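Local coordinates for protein carbohydrate oxidase (Microdochium nivale, PDB 3RJA) that oxidises the C1 hydroxyl of mono-, oligo- and polysaccharides to the corresponding lactones, using FAD and reducing molecular oxygen to hydrogen peroxide, at residues K452-A455 with K456-T460. Sequence-based numbering, arbitrary orientation. Where two conformers were deposited one is given.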
loop_
_atom_site.group_PDB
_atom_site.type_symbol
_atom_site.label_atom_id
_atom_site.label_comp_id
_atom_site.label_asym_id
_atom_site.label_seq_id
_atom_site.Cartn_x
_atom_site.Cartn_y
_atom_site.Cartn_z
ATOM N N LYS A 452 11.838 -19.461 4.656
ATOM C CA LYS A 452 12.875 -20.197 3.936
ATOM C C LYS A 452 13.611 -19.267 2.950
ATOM O O LYS A 452 14.849 -19.204 2.922
ATOM C CB LYS A 452 12.256 -21.397 3.200
ATOM C CG LYS A 452 11.566 -22.415 4.130
ATOM C CD LYS A 452 11.549 -23.831 3.529
ATOM C CE LYS A 452 10.624 -24.758 4.300
ATOM N NZ LYS A 452 10.514 -26.113 3.650
ATOM N N LEU A 453 12.840 -18.544 2.140
ATOM C CA LEU A 453 13.426 -17.611 1.163
ATOM C C LEU A 453 14.275 -16.516 1.853
ATOM O O LEU A 453 15.284 -16.062 1.316
ATOM C CB LEU A 453 12.311 -16.968 0.331
ATOM C CG LEU A 453 12.724 -16.258 -0.933
ATOM C CD1 LEU A 453 13.190 -17.300 -1.983
ATOM C CD2 LEU A 453 11.506 -15.497 -1.440
ATOM N N LYS A 454 13.870 -16.117 3.048
ATOM C CA LYS A 454 14.615 -15.165 3.856
ATOM C C LYS A 454 15.970 -15.734 4.281
ATOM O O LYS A 454 16.988 -15.028 4.228
ATOM C CB LYS A 454 13.794 -14.777 5.103
ATOM C CG LYS A 454 14.377 -13.664 5.959
ATOM C CD LYS A 454 14.270 -12.271 5.289
ATOM C CE LYS A 454 14.923 -11.235 6.168
ATOM N NZ LYS A 454 14.743 -9.841 5.667
ATOM N N ALA A 455 15.976 -17.000 4.719
ATOM C CA ALA A 455 17.207 -17.687 5.123
ATOM C C ALA A 455 18.128 -17.771 3.897
ATOM O O ALA A 455 19.337 -17.614 4.022
ATOM C CB ALA A 455 16.903 -19.118 5.703
ATOM N N LYS A 456 17.551 -17.990 2.716
ATOM C CA LYS A 456 18.348 -18.031 1.490
ATOM C C LYS A 456 18.961 -16.679 1.069
ATOM O O LYS A 456 20.141 -16.622 0.703
ATOM C CB LYS A 456 17.543 -18.586 0.327
ATOM C CG LYS A 456 18.365 -18.661 -1.002
ATOM C CD LYS A 456 17.664 -19.460 -2.095
ATOM C CE LYS A 456 18.471 -19.402 -3.373
ATOM N NZ LYS A 456 17.623 -19.993 -4.469
ATOM N N PHE A 457 18.156 -15.613 1.081
ATOM C CA PHE A 457 18.601 -14.322 0.530
ATOM C C PHE A 457 19.109 -13.306 1.526
ATOM O O PHE A 457 19.969 -12.507 1.184
ATOM C CB PHE A 457 17.532 -13.709 -0.401
ATOM C CG PHE A 457 17.477 -14.399 -1.727
ATOM C CD1 PHE A 457 18.492 -14.196 -2.665
ATOM C CD2 PHE A 457 16.472 -15.335 -2.000
ATOM C CE1 PHE A 457 18.482 -14.880 -3.897
ATOM C CE2 PHE A 457 16.443 -16.022 -3.221
ATOM C CZ PHE A 457 17.440 -15.811 -4.171
ATOM N N ASP A 458 18.556 -13.308 2.737
ATOM C CA ASP A 458 19.036 -12.403 3.786
ATOM C C ASP A 458 19.267 -13.137 5.111
ATOM O O ASP A 458 18.663 -12.789 6.120
ATOM C CB ASP A 458 18.097 -11.192 3.957
ATOM C CG ASP A 458 18.708 -10.084 4.825
ATOM O OD1 ASP A 458 19.952 -10.082 5.024
ATOM O OD2 ASP A 458 17.935 -9.212 5.298
ATOM N N PRO A 459 20.172 -14.141 5.121
ATOM C CA PRO A 459 20.354 -14.933 6.351
ATOM C C PRO A 459 20.946 -14.139 7.525
ATOM O O PRO A 459 20.694 -14.487 8.687
ATOM C CB PRO A 459 21.288 -16.073 5.902
ATOM C CG PRO A 459 22.048 -15.478 4.737
ATOM C CD PRO A 459 21.010 -14.660 4.022
ATOM N N THR A 460 21.667 -13.052 7.257
ATOM C CA THR A 460 22.168 -12.258 8.377
ATOM C C THR A 460 21.204 -11.140 8.792
ATOM O O THR A 460 21.547 -10.292 9.618
ATOM C CB THR A 460 23.559 -11.682 8.122
ATOM O OG1 THR A 460 23.466 -10.638 7.147
ATOM C CG2 THR A 460 24.553 -12.792 7.653
HETATM O O HOH W 1 16.309 -8.549 7.256
#
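Lys454 and Asp458, one helical turn apart, run side by side and point the same way where helix 447-457 ends. The lysine chain leaves CB with CG opposite the backbone N (chi1 -173°), bends once at chi2 (72°) and is straight beyond, which brings its outer half along the aspartate. CD comes to 4.2 Å from Asp458 CB, and CE to 3.7 Å from Asp458 OD2. NZ reaches Asp458 OD2 at 3.3 Å, a salt bridge whose hydrogen bond is weak. A water that accepts from NZ also bridges to OD2, while the carbonyl of Asn193 takes a further NZ bond. Asp458 is itself fixed from the following loop, since Arg462 N binds OD1 and Phe463 N binds OD2. With an alanine in place of Lys454, the carboxylate of Asp458 would probably lose its charged mate and the Asn193 carbonyl its ammonium donor.

Successive i to i+4 backbone bonds continue to the helix end: Lys456 N to Lys452 O, Phe457 N to Leu453 O, and Asp458 N to Lys454 O at 2.8 Å. Asp458 is the first residue to leave helical angles, and Pro459, which has no N-H to give, lays its CB 3.1 Å from Ala455 O. On another side of the turn Leu453 CD1 meets the Phe457 ring at its edge, in plane, 3.7 Å from CE2, and Lys456 CG lies above one face, offset toward the rim.

Leu453 and Phe457 both pack on helix 181-190, to which Lys456 is also tied by a salt bridge with Asp182. Phe457 and Asp458 rest on Leu167 and Ala168, respectively, in the loop linking strands 160-166 and 172-176. This packing is consistent with the C-terminal segment joining the FAD-binding domain, as in related oxidases; the Lys454 side chain lies about 10 Å from the bound FAD.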